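Local coordinates for peptidase, M20/M25/M40 family (Staphylococcus aureus, PDB 4EWT), which probably hydrolyses amide bonds of N-acylated substrates as a dimanganese amidohydrolase of the M20 metallopeptidase family, at residues 15-20 with 368-373. Residues are numbered along the deposited sequence; the frame is centred on the assembly and turned at random.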
# COMPACT_ATOMS: atom_id res chain seq x y z
N LYS A 15 -27.26 -4.04 -52.04
CA LYS A 15 -28.23 -4.67 -51.18
C LYS A 15 -27.69 -4.84 -49.73
O LYS A 15 -28.42 -4.68 -48.78
CB LYS A 15 -28.62 -6.02 -51.79
CG LYS A 15 -29.77 -6.73 -51.19
CD LYS A 15 -30.21 -7.80 -52.15
CE LYS A 15 -30.70 -9.07 -51.50
NZ LYS A 15 -32.15 -9.35 -51.50
N MET A 16 -26.43 -5.21 -49.60
CA MET A 16 -25.79 -5.35 -48.27
C MET A 16 -25.84 -4.02 -47.54
O MET A 16 -26.17 -3.96 -46.35
CB MET A 16 -24.33 -5.78 -48.39
CG MET A 16 -24.08 -7.04 -49.18
SD MET A 16 -22.32 -7.39 -49.30
CE MET A 16 -22.34 -8.83 -50.35
N ILE A 17 -25.51 -2.95 -48.27
CA ILE A 17 -25.43 -1.60 -47.73
C ILE A 17 -26.81 -1.12 -47.27
O ILE A 17 -26.96 -0.64 -46.15
CB ILE A 17 -24.78 -0.65 -48.76
CG1 ILE A 17 -23.30 -1.02 -48.93
CG2 ILE A 17 -24.93 0.82 -48.34
CD1 ILE A 17 -22.64 -0.46 -50.18
N GLU A 18 -27.81 -1.28 -48.15
CA GLU A 18 -29.21 -0.98 -47.85
C GLU A 18 -29.72 -1.76 -46.63
O GLU A 18 -30.45 -1.22 -45.80
CB GLU A 18 -30.05 -1.27 -49.09
CG GLU A 18 -31.55 -1.38 -48.89
CD GLU A 18 -32.21 -2.19 -49.98
OE1 GLU A 18 -32.55 -1.61 -51.03
OE2 GLU A 18 -32.36 -3.43 -49.80
N ILE A 19 -29.32 -3.02 -46.51
CA ILE A 19 -29.72 -3.84 -45.36
C ILE A 19 -29.01 -3.42 -44.06
O ILE A 19 -29.64 -3.39 -43.00
CB ILE A 19 -29.56 -5.36 -45.65
CG1 ILE A 19 -30.62 -5.82 -46.66
CG2 ILE A 19 -29.66 -6.17 -44.35
CD1 ILE A 19 -30.33 -7.18 -47.31
N ARG A 20 -27.76 -3.07 -44.13
CA ARG A 20 -27.07 -2.66 -42.94
C ARG A 20 -27.74 -1.42 -42.35
O ARG A 20 -28.02 -1.35 -41.19
CB ARG A 20 -25.64 -2.33 -43.26
CG ARG A 20 -25.31 -0.95 -42.79
CD ARG A 20 -23.88 -0.78 -42.45
NE ARG A 20 -23.71 -0.15 -41.15
CZ ARG A 20 -23.17 1.04 -40.95
NH1 ARG A 20 -22.76 1.76 -41.95
NH2 ARG A 20 -23.07 1.52 -39.73
N ILE A 368 -17.84 2.54 -39.42
CA ILE A 368 -17.03 1.66 -40.24
C ILE A 368 -17.08 2.05 -41.73
O ILE A 368 -18.05 2.67 -42.18
CB ILE A 368 -17.47 0.18 -40.07
CG1 ILE A 368 -18.97 0.03 -40.39
CG2 ILE A 368 -17.15 -0.31 -38.65
CD1 ILE A 368 -19.54 -1.37 -40.18
N SER A 369 -16.05 1.71 -42.46
CA SER A 369 -16.10 1.76 -43.88
C SER A 369 -17.03 0.66 -44.36
O SER A 369 -16.88 -0.47 -43.99
CB SER A 369 -14.73 1.51 -44.43
OG SER A 369 -14.89 0.89 -45.66
N GLU A 370 -17.99 1.03 -45.20
CA GLU A 370 -19.04 0.10 -45.62
C GLU A 370 -18.57 -0.91 -46.66
O GLU A 370 -19.33 -1.81 -47.04
CB GLU A 370 -20.29 0.86 -46.10
CG GLU A 370 -21.16 1.35 -44.95
CD GLU A 370 -22.42 2.06 -45.41
OE1 GLU A 370 -22.32 2.97 -46.26
OE2 GLU A 370 -23.51 1.72 -44.91
N LYS A 371 -17.32 -0.77 -47.11
CA LYS A 371 -16.76 -1.75 -48.03
C LYS A 371 -16.17 -2.96 -47.31
O LYS A 371 -15.64 -3.87 -47.94
CB LYS A 371 -15.76 -1.11 -49.00
CG LYS A 371 -14.48 -0.62 -48.39
CD LYS A 371 -13.74 0.29 -49.37
CE LYS A 371 -14.45 1.62 -49.56
NZ LYS A 371 -13.92 2.37 -50.74
N SER A 372 -16.28 -2.96 -45.98
CA SER A 372 -16.02 -4.15 -45.18
C SER A 372 -17.10 -5.21 -45.41
O SER A 372 -16.85 -6.40 -45.21
CB SER A 372 -15.97 -3.80 -43.69
OG SER A 372 -17.19 -3.24 -43.24
N LEU A 373 -18.29 -4.77 -45.84
CA LEU A 373 -19.41 -5.68 -46.09
C LEU A 373 -19.09 -6.69 -47.19
O LEU A 373 -19.18 -7.90 -46.98
CB LEU A 373 -20.69 -4.91 -46.46
CG LEU A 373 -21.43 -4.12 -45.38
CD1 LEU A 373 -22.41 -3.15 -46.00
CD2 LEU A 373 -22.17 -5.04 -44.41
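Arg20 and Glu370 supply the charged part of this contact. Arg20 NH1 gives a hydrogen bond of 3.1 Å to Glu370 OE2, bent to 149° at the hydrogen, within a salt bridge. Guanidinium and carboxylate planes stand 83° apart, and NH1 reaches OE2 from above the carboxylate plane. Each group has a second partner: Arg20 NE pairs with Asp106, next to the manganese ligand His105, and Glu370 OE1 pairs with Arg21, which should help fix both groups in rotation. Ile368 CG1 lies over one face of the guanidinium, 4.3 Å above its plane.

The apolar part centres on one methyl, Leu373 CD1, which sits 3.7 Å from Ile17 CG1 and 4.0 Å from Met16 CB. Met16 runs extended beyond CG, its SD passing 3.9 Å from Leu373 O. Ile17 CG2, anti to the backbone N, turns instead to the Glu370 carboxylate, 3.8 Å from OE2.

Inside 368-373, Ser369 to Ser372 form a type I turn. Ser369 OG accepts from Lys371 N in a capping bond, and Ser369 O takes both Ser372 N and Ser372 OG. Helix 105-120 touches both segments, through Met16 and Arg20 on one and Ile368 and Leu373 on the other. The contact thus joins N-terminal helix 13-25 to the start of C-terminal helix 372-386 in the metal-binding catalytic domain of the M20 fold, with the side chain of Ile368 about 10 Å from a bound manganese ion.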